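Local coordinates for proteasome assembly chaperone family protein (Pyrococcus furiosus DSM 3638, PDB 3WZ2) that is an archaeal homolog of proteasome-assembly chaperones and probably acts on the proteasome, perhaps as an activator or assembly factor, at residues 180-184 / 185-189; 215-218 / 219-223. All coordinates share one frame; numbering follows the deposited sequence.

Contact 1: residues 180-184 / 185-189; sequences ETFGD and RPDPR
T181 and D187 meet side chain to side chain across the loop between strand and helix, T181 OG1 donating to D187 OD2 at 2.5 Å. The carboxylate oxygen takes this bond on its anti lone pair, the one facing away from OD1. On the threonine side, chi1 of -173° swings OG1 opposite the main-chain nitrogen and aims it across the loop. A water fills the inside of the bend: it donates to T181 OG1 (2.7 Å) and to R185 O (2.8 Å), and accepts from G183 N, so the threonine hydroxyl gives one hydrogen bond and receives another. Strand 174-181 of the central sheet of this PAC2-family chain ends here, and the loop leads into helix 188-202. D187 is the N-cap of that helix. Its OD1 accepts a weak bond from R189 N (3.1 Å, 123° at the hydrogen) and another from A190 N, while OD2 is committed to the threonine; the proximity of the helix start would probably favour the negative charge. With an alanine in place of D187, the amides of R189 and A190 would probably lose their cap and T181 OG1 its acceptor, leaving that hydroxyl with the water as its remaining partner in the loop. The side toward solvent is more exposed. R185 lays its CD over one face of the F182 ring, 3.9 Å from the centroid and displaced toward the rim, a CH-pi contact, while the guanidinium plane stands 73° from the ring and NH1 goes on to E219. F128 meets the same ring edge-to-face. Farther out the packing is loose: D184 is exposed, and its OD2 stays 4.9 Å from R185 NE, opposite charges near each other but not paired.

Contact 2: residues 215-218 / 219-223; sequences AEMI and EEQLR
E219, E220 and Q221 reach back four residues with their amides to the carbonyls of A215, E216 and M217, E219 N to A215 O at 2.9 Å and Q221 N to M217 O at 2.8 Å, which is plain alpha-helical geometry; the following bond, L222 N to I218 O at 3.0 Å, is weak, its angle at the hydrogen down to 134°. On one flank I218 and L222 lie side by side and point the same way, I218 CG2 touching L222 CD2 at 3.9 Å. I218 CG2 stands opposite its own main-chain nitrogen, beside the carbonyl carbon, which brings it alongside L222. On another flank M217 and Q221 cross at a slant, with the methyl CE of M217 3.9 Å from the amide nitrogen NE2 of Q221, a loose meeting among exposed side chains. Farther along, R223 turns its guanidinium edge to E220: NE and NH2 both bond to OE2, NH2 at 2.8 Å in a salt bridge. The bend of E220 at chi2 (64°) places the carboxylate within reach of that edge. Helix 215-221 falls in a predicted coiled-coil region and is followed by helix 223-235. A215 faces helix 188-202, E219 faces the loop before that helix, and L222 packs on H34 and I35 of helix 32-43.

In the fold
Contacts 1 and 2 lie in series along the chain, their centres about 11 Å apart and on the same side of the molecule's centre. A salt bridge joins them: R185 NH1 of the loop meets E219 OE1 of helix 215-221 at 2.3 Å, a separation so short that its exact value is doubtful. Beside it P186 O lies 3.7 Å from E219 CD, P188 CG lies 3.5 Å from A215 O, and R189 NH2 packs on A215 CB. Residues 185-189, which lead from the central sheet into helix 188-202, thus border the short helix 215-221, which precedes the C-terminal helix 223-235.

Contact 1: residues 180-184 / 185-189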
ATOM      1  N   GLU B 180     -16.323  32.813   6.718  1.00 20.72           N
ATOM      2  CA  GLU B 180     -17.003  32.654   5.431  1.00 21.36           C
ATOM      3  C   GLU B 180     -16.138  33.129   4.293  1.00 23.08           C
ATOM      4  O   GLU B 180     -15.411  34.140   4.385  1.00 23.10           O
ATOM      5  CB  GLU B 180     -18.324  33.420   5.375  1.00 20.99           C
ATOM      6  CG  GLU B 180     -19.394  32.889   6.300  1.00 23.25           C
ATOM      7  CD  GLU B 180     -20.714  33.651   6.170  1.00 26.01           C
ATOM      8  OE1 GLU B 180     -20.676  34.792   5.642  1.00 24.30           O
ATOM      9  OE2 GLU B 180     -21.779  33.125   6.568  1.00 24.57           O
ATOM     10  N   THR B 181     -16.162  32.359   3.221  1.00 24.54           N
ATOM     11  CA  THR B 181     -15.323  32.636   2.047  1.00 26.02           C
ATOM     12  C   THR B 181     -15.978  31.975   0.832  1.00 25.96           C
ATOM     13  O   THR B 181     -16.906  31.147   0.968  1.00 27.59           O
ATOM     14  CB  THR B 181     -13.867  32.160   2.277  1.00 26.97           C
ATOM     15  OG1 THR B 181     -13.027  32.580   1.184  1.00 28.81           O
ATOM     16  CG2 THR B 181     -13.776  30.648   2.421  1.00 27.74           C
ATOM     17  N   PHE B 182     -15.501  32.319  -0.349  1.00 27.80           N
ATOM     18  CA  PHE B 182     -16.041  31.769  -1.601  1.00 28.70           C
ATOM     19  C   PHE B 182     -16.033  30.254  -1.540  1.00 29.32           C
ATOM     20  O   PHE B 182     -17.044  29.592  -1.756  1.00 29.27           O
ATOM     21  CB  PHE B 182     -15.195  32.219  -2.789  1.00 32.12           C
ATOM     22  CG  PHE B 182     -15.024  33.711  -2.888  1.00 36.20           C
ATOM     23  CD1 PHE B 182     -13.957  34.367  -2.259  1.00 39.44           C
ATOM     24  CD2 PHE B 182     -15.925  34.465  -3.629  1.00 41.01           C
ATOM     25  CE1 PHE B 182     -13.794  35.750  -2.363  1.00 43.10           C
ATOM     26  CE2 PHE B 182     -15.769  35.840  -3.733  1.00 42.67           C
ATOM     27  CZ  PHE B 182     -14.705  36.482  -3.110  1.00 41.36           C
ATOM     28  N   GLY B 183     -14.864  29.705  -1.265  1.00 34.19           N
ATOM     29  CA  GLY B 183     -14.698  28.252  -1.225  1.00 37.98           C
ATOM     30  C   GLY B 183     -13.646  27.718  -2.172  1.00 38.96           C
ATOM     31  O   GLY B 183     -13.283  26.555  -2.101  1.00 40.27           O
ATOM     32  N   ASP B 184     -13.134  28.560  -3.055  1.00 40.37           N
ATOM     33  CA  ASP B 184     -12.341  28.040  -4.163  1.00 42.59           C
ATOM     34  C   ASP B 184     -11.262  28.989  -4.600  1.00 39.11           C
ATOM     35  O   ASP B 184     -10.740  28.904  -5.703  1.00 42.53           O
ATOM     36  CB  ASP B 184     -13.252  27.554  -5.309  1.00 48.48           C
ATOM     37  CG  ASP B 184     -14.350  28.538  -5.714  1.00 53.18           C
ATOM     38  OD1 ASP B 184     -15.173  28.127  -6.558  1.00 50.97           O
ATOM     39  OD2 ASP B 184     -14.401  29.682  -5.222  1.00 53.65           O
ATOM     40  N   ARG B 185     -10.844  29.835  -3.670  1.00 35.47           N
ATOM     41  CA  ARG B 185      -9.679  30.665  -3.893  1.00 35.92           C
ATOM     42  C   ARG B 185      -9.045  31.063  -2.573  1.00 32.56           C
ATOM     43  O   ARG B 185      -9.725  31.125  -1.556  1.00 33.07           O
ATOM     44  CB  ARG B 185     -10.039  31.907  -4.756  1.00 41.88           C
ATOM     45  CG  ARG B 185     -10.890  32.992  -4.079  1.00 46.20           C
ATOM     46  CD  ARG B 185     -11.787  33.863  -5.011  1.00 47.53           C
ATOM     47  NE  ARG B 185     -11.698  33.575  -6.456  1.00 55.73           N
ATOM     48  CZ  ARG B 185     -10.822  34.089  -7.324  1.00 48.74           C
ATOM     49  NH1 ARG B 185      -9.934  34.984  -6.961  1.00 44.37           N
ATOM     50  NH2 ARG B 185     -10.882  33.722  -8.602  1.00 56.31           N
ATOM     51  N   PRO B 186      -7.752  31.402  -2.594  1.00 30.16           N
ATOM     52  CA  PRO B 186      -7.187  32.018  -1.405  1.00 28.95           C
ATOM     53  C   PRO B 186      -7.905  33.291  -1.033  1.00 28.52           C
ATOM     54  O   PRO B 186      -8.202  34.122  -1.907  1.00 32.45           O
ATOM     55  CB  PRO B 186      -5.730  32.329  -1.791  1.00 29.61           C
ATOM     56  CG  PRO B 186      -5.498  31.638  -3.096  1.00 30.67           C
ATOM     57  CD  PRO B 186      -6.847  31.518  -3.751  1.00 30.80           C
ATOM     58  N   ASP B 187      -8.182  33.461   0.256  1.00 25.81           N
ATOM     59  CA  ASP B 187      -8.999  34.597   0.720  1.00 25.91           C
ATOM     60  C   ASP B 187      -8.382  35.304   1.912  1.00 25.00           C
ATOM     61  O   ASP B 187      -8.739  35.056   3.068  1.00 24.56           O
ATOM     62  CB  ASP B 187     -10.435  34.153   1.003  1.00 25.88           C
ATOM     63  CG  ASP B 187     -11.400  35.338   1.150  1.00 26.24           C
ATOM     64  OD1 ASP B 187     -10.904  36.505   1.277  1.00 26.47           O
ATOM     65  OD2 ASP B 187     -12.632  35.070   1.143  1.00 24.47           O
ATOM     66  N   PRO B 188      -7.461  36.215   1.647  1.00 25.19           N
ATOM     67  CA  PRO B 188      -6.870  36.962   2.757  1.00 24.51           C
ATOM     68  C   PRO B 188      -7.850  37.886   3.479  1.00 24.96           C
ATOM     69  O   PRO B 188      -7.598  38.260   4.640  1.00 23.96           O
ATOM     70  CB  PRO B 188      -5.742  37.778   2.103  1.00 24.98           C
ATOM     71  CG  PRO B 188      -5.954  37.667   0.645  1.00 25.42           C
ATOM     72  CD  PRO B 188      -6.810  36.478   0.366  1.00 25.04           C
ATOM     73  N   ARG B 189      -8.940  38.252   2.827  1.00 24.79           N
ATOM     74  CA  ARG B 189      -9.928  39.119   3.472  1.00 28.70           C
ATOM     75  C   ARG B 189     -10.744  38.392   4.498  1.00 25.94           C
ATOM     76  O   ARG B 189     -10.969  38.925   5.560  1.00 26.77           O
ATOM     77  CB  ARG B 189     -10.856  39.749   2.447  1.00 33.47           C
ATOM     78  CG  ARG B 189     -10.084  40.764   1.628  1.00 41.62           C
ATOM     79  CD  ARG B 189     -10.897  41.374   0.520  1.00 48.95           C
ATOM     80  NE  ARG B 189      -9.947  41.613  -0.555  1.00 58.88           N
ATOM     81  CZ  ARG B 189      -9.183  42.693  -0.683  1.00 60.46           C
ATOM     82  NH1 ARG B 189      -9.271  43.715   0.166  1.00 60.41           N
ATOM     83  NH2 ARG B 189      -8.354  42.748  -1.713  1.00 65.85           N
TER
HETATM   84  O   HOH W   1     -12.421  31.045  -0.907  1.00 29.14           O

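Contact 2: residues 215-218 / 219-223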
ATOM      1  N   ALA B 215      -3.506  42.061   0.194  1.00 36.28           N
ATOM      2  CA  ALA B 215      -4.463  41.034  -0.206  1.00 39.35           C
ATOM      3  C   ALA B 215      -4.239  40.520  -1.630  1.00 40.60           C
ATOM      4  O   ALA B 215      -4.212  39.286  -1.857  1.00 34.29           O
ATOM      5  CB  ALA B 215      -5.902  41.532  -0.064  1.00 41.05           C
ATOM      6  N   GLU B 216      -4.147  41.446  -2.591  1.00 40.94           N
ATOM      7  CA  GLU B 216      -4.008  41.071  -4.014  1.00 41.53           C
ATOM      8  C   GLU B 216      -2.754  40.241  -4.211  1.00 38.40           C
ATOM      9  O   GLU B 216      -2.789  39.196  -4.856  1.00 37.53           O
ATOM     10  CB  GLU B 216      -4.011  42.305  -4.950  1.00 45.83           C
ATOM     11  CG  GLU B 216      -3.097  42.209  -6.185  1.00 53.79           C
ATOM     12  CD  GLU B 216      -3.061  43.488  -7.035  1.00 55.62           C
ATOM     13  OE1 GLU B 216      -3.707  44.501  -6.667  1.00 53.08           O
ATOM     14  OE2 GLU B 216      -2.367  43.473  -8.069  1.00 58.74           O
ATOM     15  N   MET B 217      -1.651  40.708  -3.639  1.00 37.21           N
ATOM     16  CA  MET B 217      -0.382  40.025  -3.759  1.00 41.55           C
ATOM     17  C   MET B 217      -0.432  38.626  -3.125  1.00 41.61           C
ATOM     18  O   MET B 217       0.044  37.648  -3.721  1.00 41.27           O
ATOM     19  CB  MET B 217       0.705  40.879  -3.097  1.00 50.76           C
ATOM     20  CG  MET B 217       2.022  40.179  -2.845  1.00 62.54           C
ATOM     21  SD  MET B 217       3.154  41.288  -1.934  1.00 83.88           S
ATOM     22  CE  MET B 217       3.250  40.730  -0.215  1.00 76.04           C
ATOM     23  N   ILE B 218      -1.007  38.524  -1.923  1.00 38.30           N
ATOM     24  CA  ILE B 218      -1.118  37.243  -1.239  1.00 36.12           C
ATOM     25  C   ILE B 218      -1.972  36.272  -2.044  1.00 36.02           C
ATOM     26  O   ILE B 218      -1.628  35.096  -2.187  1.00 31.77           O
ATOM     27  CB  ILE B 218      -1.708  37.417   0.170  1.00 39.48           C
ATOM     28  CG1 ILE B 218      -0.691  38.110   1.090  1.00 37.96           C
ATOM     29  CG2 ILE B 218      -2.091  36.073   0.767  1.00 38.66           C
ATOM     30  CD1 ILE B 218      -1.343  38.857   2.233  1.00 40.16           C
ATOM     31  N   GLU B 219      -3.068  36.762  -2.604  1.00 35.89           N
ATOM     32  CA  GLU B 219      -3.922  35.917  -3.432  1.00 40.02           C
ATOM     33  C   GLU B 219      -3.163  35.341  -4.616  1.00 44.26           C
ATOM     34  O   GLU B 219      -3.352  34.171  -4.982  1.00 40.13           O
ATOM     35  CB  GLU B 219      -5.137  36.679  -3.923  1.00 44.06           C
ATOM     36  CG  GLU B 219      -6.142  35.787  -4.629  1.00 53.58           C
ATOM     37  CD  GLU B 219      -7.541  36.481  -4.742  1.00 54.86           C
ATOM     38  OE1 GLU B 219      -8.432  36.040  -5.518  1.00 64.03           O
ATOM     39  OE2 GLU B 219      -7.770  37.504  -4.045  1.00 48.83           O
ATOM     40  N   GLU B 220      -2.270  36.145  -5.175  1.00 48.47           N
ATOM     41  CA  GLU B 220      -1.436  35.705  -6.277  1.00 55.36           C
ATOM     42  C   GLU B 220      -0.359  34.729  -5.859  1.00 46.17           C
ATOM     43  O   GLU B 220      -0.235  33.676  -6.455  1.00 45.19           O
ATOM     44  CB  GLU B 220      -0.775  36.911  -6.930  1.00 65.89           C
ATOM     45  CG  GLU B 220       0.028  36.606  -8.180  1.00 76.69           C
ATOM     46  CD  GLU B 220      -0.890  36.090  -9.267  1.00 91.85           C
ATOM     47  OE1 GLU B 220      -1.738  36.881  -9.741  1.00 96.05           O
ATOM     48  OE2 GLU B 220      -0.803  34.886  -9.594  1.00103.40           O
ATOM     49  N   GLN B 221       0.427  35.066  -4.850  1.00 47.16           N
ATOM     50  CA  GLN B 221       1.488  34.148  -4.435  1.00 50.81           C
ATOM     51  C   GLN B 221       0.972  32.794  -3.908  1.00 51.31           C
ATOM     52  O   GLN B 221       1.733  31.842  -3.863  1.00 58.16           O
ATOM     53  CB  GLN B 221       2.457  34.777  -3.439  1.00 53.99           C
ATOM     54  CG  GLN B 221       1.810  35.215  -2.162  1.00 65.55           C
ATOM     55  CD  GLN B 221       2.804  35.579  -1.078  1.00 74.94           C
ATOM     56  OE1 GLN B 221       3.492  34.712  -0.528  1.00 80.52           O
ATOM     57  NE2 GLN B 221       2.881  36.874  -0.755  1.00 81.30           N
ATOM     58  N   LEU B 222      -0.288  32.702  -3.486  1.00 46.31           N
ATOM     59  CA  LEU B 222      -0.770  31.468  -2.884  1.00 45.79           C
ATOM     60  C   LEU B 222      -1.641  30.707  -3.856  1.00 45.60           C
ATOM     61  O   LEU B 222      -2.147  29.645  -3.512  1.00 42.34           O
ATOM     62  CB  LEU B 222      -1.556  31.709  -1.568  1.00 44.21           C
ATOM     63  CG  LEU B 222      -1.014  31.698  -0.120  1.00 46.31           C
ATOM     64  CD1 LEU B 222       0.314  32.370  -0.203  1.00 52.79           C
ATOM     65  CD2 LEU B 222      -1.756  32.214   1.133  1.00 43.56           C
ATOM     66  N   ARG B 223      -1.814  31.222  -5.070  1.00 49.24           N
ATOM     67  CA  ARG B 223      -2.762  30.622  -6.005  1.00 51.29           C
ATOM     68  C   ARG B 223      -2.332  29.202  -6.418  1.00 47.15           C
ATOM     69  O   ARG B 223      -3.187  28.333  -6.604  1.00 43.78           O
ATOM     70  CB  ARG B 223      -2.993  31.522  -7.234  1.00 53.20           C
ATOM     71  CG  ARG B 223      -3.819  30.847  -8.345  1.00 59.70           C
ATOM     72  CD  ARG B 223      -3.980  31.681  -9.639  1.00 64.44           C
ATOM     73  NE  ARG B 223      -2.711  32.330  -9.995  1.00 69.92           N
ATOM     74  CZ  ARG B 223      -1.662  31.684 -10.525  1.00 80.00           C
ATOM     75  NH1 ARG B 223      -1.710  30.373 -10.782  1.00 77.69           N
ATOM     76  NH2 ARG B 223      -0.544  32.347 -10.804  1.00 82.03           N
TER